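PDB 6RXA: argininosuccinate lyase from Chelativorans sp., which acts as a carbon-nitrogen lyase (EDDS lyase) of the aspartase/fumarase superfamily and probably splits argininosuccinate into fumarate and L-arginine. Local coordinates for residues F40-Q45 and R121-D126; R86-Y91 and K105-R110; R112-N117 and G199-A204; R192-P197 and G220-V225; G231-D236 and I316-S321. The protein carries 2 engineered substitutions. All coordinates share one frame; numbering follows the deposited sequence.

Interaction 1: F40-Q45 and R121-D126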
# COMPACT_ATOMS: atom_id res chain seq x y z
N PHE A 40 26.43 -11.17 0.69
CA PHE A 40 27.89 -11.20 0.61
C PHE A 40 28.46 -12.52 0.12
O PHE A 40 29.36 -12.49 -0.74
CB PHE A 40 28.48 -10.85 1.98
CG PHE A 40 29.95 -11.14 2.06
CD1 PHE A 40 30.84 -10.36 1.33
CD2 PHE A 40 30.44 -12.19 2.80
CE1 PHE A 40 32.19 -10.62 1.37
CE2 PHE A 40 31.80 -12.45 2.84
CZ PHE A 40 32.67 -11.67 2.12
N PRO A 41 28.04 -13.69 0.62
CA PRO A 41 28.62 -14.94 0.10
C PRO A 41 28.38 -15.14 -1.38
O PRO A 41 29.22 -15.76 -2.05
CB PRO A 41 27.97 -16.03 0.96
CG PRO A 41 26.85 -15.38 1.68
CD PRO A 41 27.15 -13.91 1.77
N TYR A 42 27.26 -14.65 -1.91
CA TYR A 42 27.03 -14.73 -3.35
C TYR A 42 27.95 -13.79 -4.11
O TYR A 42 28.48 -14.17 -5.17
CB TYR A 42 25.56 -14.43 -3.65
CG TYR A 42 24.62 -15.39 -2.96
CD1 TYR A 42 24.40 -16.66 -3.47
CD2 TYR A 42 24.00 -15.06 -1.77
CE1 TYR A 42 23.56 -17.57 -2.83
CE2 TYR A 42 23.15 -15.97 -1.12
CZ TYR A 42 22.95 -17.21 -1.65
OH TYR A 42 22.10 -18.09 -1.00
N ASP A 43 28.14 -12.57 -3.60
CA ASP A 43 29.12 -11.68 -4.20
C ASP A 43 30.48 -12.36 -4.30
O ASP A 43 31.18 -12.21 -5.32
CB ASP A 43 29.25 -10.39 -3.38
CG ASP A 43 28.13 -9.39 -3.65
OD1 ASP A 43 27.18 -9.71 -4.38
OD2 ASP A 43 28.21 -8.27 -3.11
N SER A 44 30.88 -13.11 -3.26
CA SER A 44 32.18 -13.78 -3.27
C SER A 44 32.24 -14.86 -4.36
O SER A 44 33.28 -15.06 -4.99
CB SER A 44 32.48 -14.38 -1.90
OG SER A 44 32.87 -13.37 -0.99
N GLN A 45 31.13 -15.57 -4.57
CA GLN A 45 31.06 -16.52 -5.67
C GLN A 45 31.16 -15.80 -7.01
O GLN A 45 31.83 -16.29 -7.94
CB GLN A 45 29.77 -17.32 -5.58
CG GLN A 45 29.76 -18.30 -4.43
CD GLN A 45 30.85 -19.36 -4.54
OE1 GLN A 45 30.79 -20.23 -5.41
NE2 GLN A 45 31.84 -19.28 -3.66
N ARG A 121 20.04 -11.40 -7.14
CA ARG A 121 19.33 -12.47 -7.82
C ARG A 121 19.74 -13.84 -7.28
O ARG A 121 18.89 -14.73 -7.11
CB ARG A 121 19.59 -12.41 -9.33
CG ARG A 121 18.82 -11.32 -10.08
CD ARG A 121 19.37 -11.19 -11.50
NE ARG A 121 18.59 -10.24 -12.29
CZ ARG A 121 17.46 -10.54 -12.91
NH1 ARG A 121 16.98 -11.78 -12.86
NH2 ARG A 121 16.82 -9.61 -13.59
N MET A 122 21.03 -14.06 -7.00
CA MET A 122 21.44 -15.35 -6.47
C MET A 122 20.86 -15.58 -5.08
O MET A 122 20.44 -16.70 -4.75
CB MET A 122 22.97 -15.43 -6.43
CG MET A 122 23.61 -15.45 -7.80
SD MET A 122 25.41 -15.55 -7.72
CE MET A 122 25.65 -17.27 -7.32
N PHE A 123 20.83 -14.54 -4.25
CA PHE A 123 20.19 -14.63 -2.95
C PHE A 123 18.71 -14.94 -3.09
O PHE A 123 18.21 -15.89 -2.47
CB PHE A 123 20.39 -13.32 -2.18
CG PHE A 123 19.51 -13.19 -0.98
CD1 PHE A 123 19.70 -14.02 0.11
CD2 PHE A 123 18.50 -12.25 -0.94
CE1 PHE A 123 18.87 -13.92 1.21
CE2 PHE A 123 17.68 -12.14 0.17
CZ PHE A 123 17.87 -12.97 1.24
N LEU A 124 17.98 -14.17 -3.91
CA LEU A 124 16.55 -14.40 -4.07
C LEU A 124 16.28 -15.77 -4.66
O LEU A 124 15.29 -16.43 -4.30
CB LEU A 124 15.90 -13.31 -4.92
CG LEU A 124 15.90 -11.91 -4.31
CD1 LEU A 124 15.27 -10.90 -5.26
CD2 LEU A 124 15.20 -11.90 -2.95
N ARG A 125 17.14 -16.22 -5.59
CA ARG A 125 16.99 -17.54 -6.21
C ARG A 125 17.04 -18.64 -5.15
O ARG A 125 16.17 -19.52 -5.11
CB ARG A 125 18.09 -17.71 -7.25
CG ARG A 125 18.12 -19.04 -7.96
CD ARG A 125 19.24 -19.07 -9.02
NE ARG A 125 20.56 -19.10 -8.40
CZ ARG A 125 21.70 -19.04 -9.07
NH1 ARG A 125 21.70 -18.91 -10.40
NH2 ARG A 125 22.85 -19.11 -8.42
N ASP A 126 18.05 -18.60 -4.27
CA ASP A 126 18.11 -19.59 -3.20
C ASP A 126 16.90 -19.47 -2.28
O ASP A 126 16.34 -20.49 -1.85
CB ASP A 126 19.41 -19.44 -2.41
CG ASP A 126 20.56 -20.30 -2.97
OD1 ASP A 126 20.36 -21.12 -3.89
OD2 ASP A 126 21.70 -20.14 -2.48
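Y42 reaches from helix 35-56 to helix 112-147 and lays one face of its ring over the backbone of M122 and F123. The CA of F123 stands 4.0 Å from the ring centroid in a CH-pi contact, while CD1 of Y42 rests on CB of M122 at 3.5 Å. At the far end, Y42 OH donates to OD2 of D126 at 2.6 Å, using the anti lone pair of that oxygen; OD2 lies at the ring edge, yet ring and carboxylate planes are turned 64° apart. A chi1 of -60° swings the ring across onto the backbone of M122 and F123. Further out, F123 packs on L35, A38 and V39 of helix 35-56, and D126 and Q45 both touch helix 451-500. The segment axes pass 9.3 Å apart at 119°. The ring is held by apolar contact over one face and by a hydrogen bond at its hydroxyl, and the short phenol-carboxylate bond is consistent with an ionised D126.

Interaction 2: R86-Y91 and K105-R110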
# COMPACT_ATOMS: atom_id res chain seq x y z
N ARG A 86 32.08 -6.47 3.87
CA ARG A 86 31.02 -7.17 3.14
C ARG A 86 30.40 -6.36 2.01
O ARG A 86 29.50 -6.87 1.34
CB ARG A 86 29.95 -7.69 4.10
CG ARG A 86 30.50 -8.73 5.04
CD ARG A 86 29.49 -9.16 6.10
NE ARG A 86 30.16 -9.96 7.11
CZ ARG A 86 29.62 -10.34 8.26
NH1 ARG A 86 28.38 -10.00 8.55
NH2 ARG A 86 30.34 -11.06 9.11
N THR A 87 30.84 -5.12 1.79
CA THR A 87 30.49 -4.34 0.61
C THR A 87 31.72 -4.24 -0.30
O THR A 87 32.84 -4.50 0.13
CB THR A 87 29.95 -2.95 0.97
OG1 THR A 87 30.91 -2.23 1.74
CG2 THR A 87 28.64 -3.08 1.77
N TYR A 88 31.49 -3.85 -1.56
CA TYR A 88 32.46 -4.15 -2.61
C TYR A 88 33.77 -3.38 -2.44
O TYR A 88 34.85 -3.98 -2.41
CB TYR A 88 31.88 -3.93 -4.02
CG TYR A 88 32.98 -4.25 -4.98
CD1 TYR A 88 33.36 -5.57 -5.18
CD2 TYR A 88 33.71 -3.25 -5.60
CE1 TYR A 88 34.43 -5.89 -5.99
CE2 TYR A 88 34.78 -3.56 -6.42
CZ TYR A 88 35.12 -4.89 -6.61
OH TYR A 88 36.19 -5.23 -7.41
N LEU A 89 33.73 -2.05 -2.44
CA LEU A 89 35.00 -1.32 -2.42
C LEU A 89 35.81 -1.63 -1.17
O LEU A 89 37.04 -1.82 -1.29
CB LEU A 89 34.78 0.18 -2.63
CG LEU A 89 34.43 0.58 -4.07
CD1 LEU A 89 34.12 2.06 -4.16
CD2 LEU A 89 35.57 0.21 -5.03
N PRO A 90 35.22 -1.73 0.03
CA PRO A 90 36.01 -2.20 1.18
C PRO A 90 36.63 -3.57 0.98
O PRO A 90 37.78 -3.81 1.39
CB PRO A 90 34.99 -2.18 2.33
CG PRO A 90 34.04 -1.06 1.94
CD PRO A 90 33.92 -1.18 0.43
N TYR A 91 35.89 -4.49 0.36
CA TYR A 91 36.40 -5.83 0.11
C TYR A 91 37.56 -5.80 -0.87
O TYR A 91 38.60 -6.45 -0.64
CB TYR A 91 35.25 -6.70 -0.42
CG TYR A 91 35.62 -8.13 -0.68
CD1 TYR A 91 36.24 -8.49 -1.86
CD2 TYR A 91 35.34 -9.11 0.25
CE1 TYR A 91 36.58 -9.81 -2.11
CE2 TYR A 91 35.68 -10.43 0.01
CZ TYR A 91 36.30 -10.77 -1.17
OH TYR A 91 36.64 -12.08 -1.43
N LYS A 105 42.54 -5.88 -10.70
CA LYS A 105 42.19 -6.45 -11.99
C LYS A 105 40.94 -7.30 -11.93
O LYS A 105 40.38 -7.62 -12.98
CB LYS A 105 43.36 -7.28 -12.54
CG LYS A 105 44.55 -6.43 -12.95
CD LYS A 105 45.49 -7.19 -13.88
CE LYS A 105 46.61 -6.30 -14.38
NZ LYS A 105 47.42 -7.00 -15.42
N MET A 106 40.49 -7.70 -10.73
CA MET A 106 39.26 -8.48 -10.69
C MET A 106 38.04 -7.64 -11.10
O MET A 106 36.98 -8.21 -11.34
CB MET A 106 39.02 -9.14 -9.32
CG MET A 106 38.52 -8.23 -8.20
SD MET A 106 37.61 -9.20 -6.96
CE MET A 106 37.54 -8.02 -5.62
N HIS A 107 38.18 -6.32 -11.17
CA HIS A 107 37.06 -5.47 -11.55
C HIS A 107 37.05 -5.14 -13.04
O HIS A 107 36.17 -4.42 -13.49
CB HIS A 107 37.08 -4.17 -10.74
CG HIS A 107 35.72 -3.62 -10.44
ND1 HIS A 107 34.70 -4.39 -9.92
CD2 HIS A 107 35.21 -2.37 -10.59
CE1 HIS A 107 33.63 -3.64 -9.75
NE2 HIS A 107 33.91 -2.41 -10.14
N ILE A 108 38.01 -5.67 -13.81
CA ILE A 108 38.01 -5.41 -15.25
C ILE A 108 36.70 -5.85 -15.87
O ILE A 108 36.25 -6.99 -15.67
CB ILE A 108 39.22 -6.10 -15.90
CG1 ILE A 108 40.51 -5.36 -15.53
CG2 ILE A 108 39.03 -6.14 -17.41
CD1 ILE A 108 41.79 -6.13 -15.91
N GLY A 109 36.07 -4.96 -16.63
CA GLY A 109 34.85 -5.28 -17.33
C GLY A 109 33.60 -5.39 -16.47
O GLY A 109 32.59 -5.90 -16.94
N ARG A 110 33.63 -4.88 -15.24
CA ARG A 110 32.56 -5.09 -14.27
C ARG A 110 32.31 -3.80 -13.51
O ARG A 110 33.09 -2.85 -13.57
CB ARG A 110 32.97 -6.22 -13.30
CG ARG A 110 31.91 -6.71 -12.37
CD ARG A 110 32.44 -7.87 -11.55
NE ARG A 110 33.52 -7.51 -10.65
CZ ARG A 110 33.92 -8.28 -9.65
NH1 ARG A 110 33.30 -9.43 -9.43
NH2 ARG A 110 34.90 -7.90 -8.84
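The imidazole of H107 lies between Y88 and R110: CE2 of Y88 stands 3.4 Å above one face, toward the rim, and the carbonyl O of R110 lies 3.5 Å above the opposite one, with NH2 of R110 in the plane at its edge. The Y88 and H107 rings are only 22° from parallel, but slid apart, with centroids 4.6 Å from each other. NH2 of R110 gives a weak hydrogen bond to Y88 OH at 3.3 Å, the guanidinium standing nearly upright to the phenol ring (85°); the stronger partner of this hydroxyl is E92. A type II turn from H107 to R110, with G109 at positive phi, carries these groups up to the start of helix 112-147, where fumarate-binding residues S111, R112 and N113 follow. A phenylalanine in place of Y88 would probably leave E92 without this hydroxyl and take from R110 NH2 its weak acceptor. M106, its chain extended beyond CG, carries CE to 3.6 Å from Y88 OH and 4.0 Å from CD1 of Y91, at that ring's edge. Y91 OH is bonded to D76, R110 NH1 to H47, and H107 NE2 to S281 of the third subunit.

Interaction 3: R112-N117 and G199-A204. With FMT (formic acid), chain B; FMT (formic acid), chain D; FMT (formic acid), chain C.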
# COMPACT_ATOMS: atom_id res chain seq x y z
N ARG A 112 30.10 -2.28 -9.69
CA ARG A 112 29.23 -2.61 -8.57
C ARG A 112 27.78 -2.80 -9.02
O ARG A 112 27.01 -3.51 -8.35
CB ARG A 112 29.30 -1.55 -7.47
CG ARG A 112 30.60 -1.61 -6.66
CD ARG A 112 30.61 -0.57 -5.53
NE ARG A 112 30.51 0.80 -6.05
CZ ARG A 112 30.48 1.90 -5.30
NH1 ARG A 112 30.55 1.81 -3.98
NH2 ARG A 112 30.38 3.09 -5.86
N ASN A 113 27.38 -2.20 -10.15
CA ASN A 113 25.97 -2.23 -10.55
C ASN A 113 25.54 -3.61 -11.02
O ASN A 113 24.48 -4.10 -10.61
CB ASN A 113 25.70 -1.19 -11.64
CG ASN A 113 25.95 0.23 -11.16
OD1 ASN A 113 26.05 0.50 -9.96
ND2 ASN A 113 26.05 1.16 -12.11
N ASP A 114 26.32 -4.25 -11.92
CA ASP A 114 25.94 -5.60 -12.34
C ASP A 114 26.24 -6.64 -11.27
O ASP A 114 25.47 -7.59 -11.10
CB ASP A 114 26.47 -5.95 -13.74
CG ASP A 114 27.97 -5.98 -13.87
OD1 ASP A 114 28.70 -5.36 -13.08
OD2 ASP A 114 28.42 -6.62 -14.86
N LEU A 115 27.31 -6.43 -10.49
CA LEU A 115 27.59 -7.28 -9.34
C LEU A 115 26.41 -7.28 -8.37
O LEU A 115 25.95 -8.35 -7.93
CB LEU A 115 28.85 -6.78 -8.62
CG LEU A 115 29.12 -7.36 -7.23
CD1 LEU A 115 29.47 -8.84 -7.32
CD2 LEU A 115 30.24 -6.60 -6.53
N ALA A 116 25.91 -6.10 -8.01
CA ALA A 116 24.82 -5.99 -7.05
C ALA A 116 23.57 -6.68 -7.57
O ALA A 116 22.91 -7.42 -6.83
CB ALA A 116 24.54 -4.52 -6.73
N ASN A 117 23.21 -6.43 -8.83
CA ASN A 117 21.99 -7.02 -9.38
C ASN A 117 22.11 -8.54 -9.39
O ASN A 117 21.17 -9.25 -9.02
CB ASN A 117 21.73 -6.48 -10.79
CG ASN A 117 20.29 -6.68 -11.26
OD1 ASN A 117 19.92 -7.74 -11.77
ND2 ASN A 117 19.48 -5.62 -11.15
N GLY A 199 28.07 -8.69 -17.06
CA GLY A 199 28.47 -8.26 -18.38
C GLY A 199 27.85 -6.94 -18.78
O GLY A 199 28.33 -6.29 -19.71
N ALA A 200 26.78 -6.53 -18.09
CA ALA A 200 26.24 -5.20 -18.27
C ALA A 200 27.18 -4.12 -17.73
O ALA A 200 27.08 -2.96 -18.14
CB ALA A 200 24.89 -5.09 -17.56
N ALA A 201 28.08 -4.49 -16.83
CA ALA A 201 29.02 -3.55 -16.21
C ALA A 201 28.22 -2.39 -15.62
O ALA A 201 27.28 -2.64 -14.84
CB ALA A 201 30.14 -3.18 -17.17
N ALA A 202 28.54 -1.13 -15.94
CA ALA A 202 27.86 -0.01 -15.32
C ALA A 202 26.41 0.09 -15.75
O ALA A 202 25.56 0.53 -14.96
CB ALA A 202 28.58 1.29 -15.68
N THR A 203 26.11 -0.31 -16.99
CA THR A 203 24.81 -0.14 -17.62
C THR A 203 24.92 -0.23 -19.15
O THR A 203 23.89 -0.27 -19.83
CB THR A 203 24.18 1.22 -17.28
OG1 THR A 203 22.88 1.32 -17.89
CG2 THR A 203 25.08 2.37 -17.78
N ALA A 204 26.13 -0.23 -19.70
CA ALA A 204 26.33 -0.18 -21.15
C ALA A 204 27.27 -1.25 -21.67
O ALA A 204 27.77 -1.15 -22.79
CB ALA A 204 26.82 1.21 -21.58
C FMT B . 29.35 1.63 -9.91
O1 FMT B . 29.73 1.83 -11.05
O2 FMT B . 29.73 2.35 -8.99
C FMT D . 29.44 4.78 -2.14
O1 FMT D . 30.25 4.45 -3.01
O2 FMT D . 28.63 3.97 -1.66
C FMT C . 27.29 4.40 -10.86
O1 FMT C . 27.75 5.54 -11.00
O2 FMT C . 26.35 3.96 -11.56
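The first turn of helix 112-147, part of the fumarate and succinate site, meets the loop 199-204 through N113 and D114. ND2 of N113 grips A202 O at 3.0 Å, almost straight, in the carbonyl plane and on a lone pair; it also bonds O2 of the chain C formate at 2.9 Å. OD2 of D114 accepts from G199 N at 3.0 Å, nearly along the C-O bond, and weakly from A201 N. R112 turns its guanidinium edge to two more formates, NH1 reaching O1 of the chain D formate at 2.8 Å. A leucine in place of N113 would bring no donor, so A202 O and the chain C formate would probably each lose the bond from ND2. The formates, probably from the crystallisation liquor, with no fumarate or succinate bound here, also bond T158 of the second subunit and K286 of the third, a pocket shared by three subunits. V232 of helix 228-233 touches N113 and T203; helices 88-99 and 35-56 pack on L115.

Interaction 4: R192-P197 and G220-V225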
# COMPACT_ATOMS: atom_id res chain seq x y z
N ARG A 192 12.36 -15.90 -14.29
CA ARG A 192 12.80 -14.52 -14.46
C ARG A 192 13.91 -14.14 -13.48
O ARG A 192 14.78 -13.33 -13.83
CB ARG A 192 11.62 -13.55 -14.36
CG ARG A 192 10.80 -13.47 -15.65
CD ARG A 192 9.60 -12.51 -15.54
NE ARG A 192 8.52 -13.01 -14.71
CZ ARG A 192 7.59 -13.86 -15.13
NH1 ARG A 192 7.61 -14.31 -16.39
NH2 ARG A 192 6.63 -14.27 -14.32
N ILE A 193 13.91 -14.70 -12.27
CA ILE A 193 14.99 -14.43 -11.31
C ILE A 193 16.29 -15.06 -11.80
O ILE A 193 17.36 -14.47 -11.66
CB ILE A 193 14.61 -14.95 -9.91
CG1 ILE A 193 13.57 -14.04 -9.27
CG2 ILE A 193 15.85 -15.03 -9.01
CD1 ILE A 193 13.13 -14.44 -7.90
N ASN A 194 16.21 -16.25 -12.38
CA ASN A 194 17.40 -17.03 -12.70
C ASN A 194 17.97 -16.69 -14.07
O ASN A 194 18.24 -17.55 -14.91
CB ASN A 194 17.10 -18.52 -12.59
CG ASN A 194 18.37 -19.33 -12.49
OD1 ASN A 194 19.40 -18.81 -12.07
ND2 ASN A 194 18.31 -20.60 -12.87
N LEU A 195 18.19 -15.39 -14.27
CA LEU A 195 18.82 -14.83 -15.46
C LEU A 195 19.98 -13.96 -15.01
O LEU A 195 19.86 -13.21 -14.04
CB LEU A 195 17.81 -13.97 -16.23
CG LEU A 195 16.59 -14.70 -16.77
CD1 LEU A 195 15.60 -13.70 -17.35
CD2 LEU A 195 17.00 -15.71 -17.82
N CYS A 196 21.12 -14.06 -15.71
CA CYS A 196 22.35 -13.43 -15.26
C CYS A 196 22.54 -12.05 -15.90
O CYS A 196 22.60 -11.97 -17.14
CB CYS A 196 23.53 -14.31 -15.60
SG CYS A 196 25.05 -13.71 -14.87
N PRO A 197 22.69 -10.99 -15.13
CA PRO A 197 22.95 -9.65 -15.70
C PRO A 197 24.42 -9.30 -15.80
O PRO A 197 24.75 -8.22 -16.29
CB PRO A 197 22.26 -8.72 -14.70
CG PRO A 197 22.52 -9.41 -13.37
CD PRO A 197 22.42 -10.90 -13.67
N GLY A 220 25.29 -20.82 -12.23
CA GLY A 220 24.04 -21.55 -12.20
C GLY A 220 22.85 -20.88 -12.85
O GLY A 220 21.73 -21.40 -12.72
N PHE A 221 23.03 -19.75 -13.53
CA PHE A 221 21.90 -19.10 -14.18
C PHE A 221 21.50 -19.88 -15.43
O PHE A 221 22.31 -20.57 -16.05
CB PHE A 221 22.27 -17.68 -14.55
CG PHE A 221 22.37 -16.74 -13.38
CD1 PHE A 221 21.25 -16.15 -12.84
CD2 PHE A 221 23.61 -16.40 -12.86
CE1 PHE A 221 21.35 -15.27 -11.78
CE2 PHE A 221 23.71 -15.50 -11.80
CZ PHE A 221 22.58 -14.93 -11.27
N ASP A 222 20.22 -19.75 -15.81
CA ASP A 222 19.67 -20.49 -16.94
C ASP A 222 19.63 -19.67 -18.23
O ASP A 222 19.25 -20.21 -19.28
CB ASP A 222 18.26 -20.99 -16.61
CG ASP A 222 18.27 -22.11 -15.59
OD1 ASP A 222 19.26 -22.86 -15.55
OD2 ASP A 222 17.29 -22.22 -14.82
N GLY A 223 20.04 -18.41 -18.19
CA GLY A 223 20.02 -17.54 -19.36
C GLY A 223 20.52 -16.19 -18.91
O GLY A 223 20.90 -16.01 -17.74
N LEU A 224 20.55 -15.24 -19.85
CA LEU A 224 21.04 -13.90 -19.59
C LEU A 224 19.89 -12.91 -19.47
O LEU A 224 18.83 -13.08 -20.08
CB LEU A 224 21.93 -13.41 -20.73
CG LEU A 224 23.19 -14.23 -21.01
CD1 LEU A 224 23.97 -13.61 -22.13
CD2 LEU A 224 24.04 -14.38 -19.75
N VAL A 225 20.10 -11.87 -18.67
CA VAL A 225 19.41 -10.60 -18.89
C VAL A 225 20.22 -9.94 -20.00
O VAL A 225 21.39 -9.59 -19.80
CB VAL A 225 19.39 -9.72 -17.64
CG1 VAL A 225 18.66 -8.40 -17.94
CG2 VAL A 225 18.76 -10.42 -16.43
O HOH W 1 20.01 -23.41 -12.92
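F221 slots its ring against the residues 194-196, and most of its atoms meet a neighbour there. Its CB lies 3.7 Å from CB of C196; CD2 comes closer to the same carbon, at 3.4 Å, as part of a CH-pi contact over one face. On the other flank CD1 is 3.3 Å from OD1 of N194, and CE1 is 3.4 Å from O of L195. CE2 meets SG of C196 at 3.8 Å; with SG anti to the backbone N (chi1 -172°), the sulfur sits obliquely to the ring. The backbones are joined by a single bridge of C196 with L224: C196 N donates to G223 O at 2.8 Å and V225 N to C196 O, while D222 N donates to N194 O. One water joins N194, D222 and G220. N194 OD1 is held by R125, which also makes a cation-pi contact with F221. The bridge thus joins the exit of helix 168-193 to the loop between helices 212-218 and 228-233, beside M122 of helix 112-147.

Interaction 5: G231-D236 and I316-S321. Engineered in segment 316-321: M320 (natural residue Tyr).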
# COMPACT_ATOMS: atom_id res chain seq x y z
N GLY A 231 19.90 -5.11 -17.52
CA GLY A 231 20.70 -5.85 -16.56
C GLY A 231 20.91 -5.12 -15.24
O GLY A 231 20.97 -5.74 -14.18
N VAL A 232 21.04 -3.78 -15.29
CA VAL A 232 21.24 -3.01 -14.07
C VAL A 232 20.00 -2.27 -13.57
O VAL A 232 19.84 -2.06 -12.36
CB VAL A 232 22.44 -2.04 -14.16
CG1 VAL A 232 23.73 -2.83 -14.43
CG2 VAL A 232 22.21 -0.94 -15.21
N ALA A 233 19.13 -1.84 -14.50
CA ALA A 233 17.91 -1.12 -14.15
C ALA A 233 16.76 -2.05 -13.82
O ALA A 233 15.84 -1.65 -13.09
CB ALA A 233 17.50 -0.21 -15.31
N GLY A 234 16.79 -3.28 -14.32
CA GLY A 234 15.68 -4.20 -14.13
C GLY A 234 15.50 -4.59 -12.67
O GLY A 234 16.45 -5.01 -12.00
N TRP A 235 14.27 -4.49 -12.19
CA TRP A 235 13.93 -4.74 -10.80
C TRP A 235 12.55 -5.38 -10.69
O TRP A 235 12.06 -5.58 -9.57
CB TRP A 235 13.93 -3.41 -10.04
CG TRP A 235 14.27 -3.48 -8.57
CD1 TRP A 235 13.45 -3.24 -7.53
CD2 TRP A 235 15.56 -3.74 -8.01
NE1 TRP A 235 14.13 -3.35 -6.33
CE2 TRP A 235 15.44 -3.65 -6.61
CE3 TRP A 235 16.81 -4.05 -8.56
CZ2 TRP A 235 16.51 -3.88 -5.75
CZ3 TRP A 235 17.87 -4.26 -7.71
CH2 TRP A 235 17.72 -4.18 -6.31
N ASP A 236 11.91 -5.70 -11.81
CA ASP A 236 10.52 -6.14 -11.73
C ASP A 236 10.43 -7.49 -11.03
O ASP A 236 9.40 -7.80 -10.42
CB ASP A 236 9.90 -6.25 -13.12
CG ASP A 236 9.59 -4.91 -13.75
OD1 ASP A 236 9.90 -3.85 -13.17
OD2 ASP A 236 8.97 -4.95 -14.85
N ILE A 316 11.36 6.70 -10.18
CA ILE A 316 12.64 6.89 -10.84
C ILE A 316 12.50 6.80 -12.36
O ILE A 316 11.39 6.75 -12.89
CB ILE A 316 13.68 5.88 -10.30
CG1 ILE A 316 13.24 4.44 -10.55
CG2 ILE A 316 13.89 6.13 -8.80
CD1 ILE A 316 14.33 3.40 -10.38
N GLU A 317 13.63 6.83 -13.06
CA GLU A 317 13.72 6.59 -14.50
C GLU A 317 14.09 5.13 -14.75
O GLU A 317 14.20 4.32 -13.82
CB GLU A 317 14.72 7.55 -15.14
CG GLU A 317 14.29 9.03 -15.05
CD GLU A 317 14.37 9.60 -13.65
OE1 GLU A 317 15.44 9.46 -13.01
OE2 GLU A 317 13.36 10.21 -13.22
N TYR A 318 14.26 4.75 -16.02
CA TYR A 318 14.60 3.37 -16.36
C TYR A 318 16.12 3.24 -16.35
O TYR A 318 16.78 2.99 -17.36
CB TYR A 318 13.97 2.88 -17.67
CG TYR A 318 13.67 1.41 -17.53
CD1 TYR A 318 12.49 0.98 -16.95
CD2 TYR A 318 14.60 0.45 -17.88
CE1 TYR A 318 12.25 -0.37 -16.74
CE2 TYR A 318 14.37 -0.91 -17.67
CZ TYR A 318 13.19 -1.31 -17.10
OH TYR A 318 12.95 -2.66 -16.88
N GLN A 319 16.66 3.42 -15.14
CA GLN A 319 18.08 3.52 -14.88
C GLN A 319 18.47 2.69 -13.67
O GLN A 319 17.64 2.36 -12.82
CB GLN A 319 18.44 4.96 -14.47
CG GLN A 319 18.29 6.00 -15.54
CD GLN A 319 18.52 7.41 -15.03
OE1 GLN A 319 19.10 7.62 -13.96
NE2 GLN A 319 18.03 8.39 -15.79
N MET A 320 19.75 2.37 -13.59
CA MET A 320 20.33 2.00 -12.30
C MET A 320 20.10 3.14 -11.32
O MET A 320 20.34 4.31 -11.64
CB MET A 320 21.83 1.78 -12.48
CG MET A 320 22.58 1.60 -11.19
SD MET A 320 22.24 -0.03 -10.54
CE MET A 320 22.89 0.13 -8.87
N SER A 321 19.65 2.80 -10.12
CA SER A 321 19.32 3.78 -9.10
C SER A 321 19.57 3.16 -7.74
O SER A 321 19.16 2.03 -7.49
CB SER A 321 17.85 4.17 -9.20
OG SER A 321 17.42 4.94 -8.09
O HOH W 2 12.45 -3.11 -13.98
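A233 and M320 bring their CA atoms to 4.4 Å, where the end of helix 228-233 runs into the loop 316-321. G234 leaves helical geometry, and W235 is the N-cap residue of helix 236-262; across the contact, Y318 is the centre of an inverse gamma turn. At this approach the methyl of A233 faces the loop: CB lies 3.5 Å from the carbonyl carbon of Q319 and 3.9 Å from CD2 of Y318. Beside it, CG2 of V232 meets CB of M320 at 3.9 Å, the two side chains crossing at about a right angle. M320 is an engineered methionine in place of the natural tyrosine; in one of its two conformers, with CG anti to the backbone N (chi1 171°) and the chain bent at chi2 (74°), SD lies, only tentatively, 3.6 Å from V232 O. The polar link is indirect: one water accepts from W235 N at 2.9 Å and donates to OD1 of D236 and to OH of Y318, which is also bonded to E230. R254 of the second subunit bonds to the carbonyls of A233 and E317, and E258 of that subunit to Q319. Helix 112-147 adds N113, a ligand-binding residue that touches V232 and M320, while W235 packs on I309 and L313 of helix 303-314.

All five contacts lie on the same side of the chain's centre. Interaction 2 is nested within the loop closed by interaction 1, their centres about 15 Å apart; interactions 1 and 3 share helix 112-147, and interaction 3 alternates along the chain with both 1 and 4. R121 and R125, on that helix, reach into interaction 4, whose centre lies about 12 Å from that of interaction 1. Interaction 3 is the hub: centres of interactions 2 and 5 are each about 11 Å from it, Y88 and L89 packing on R112, and N117 bonding to G234. Helix 112-147 thus carries the ligand-binding first turn and, farther along, residues of interaction 1; interactions 2 to 5 also border other subunits.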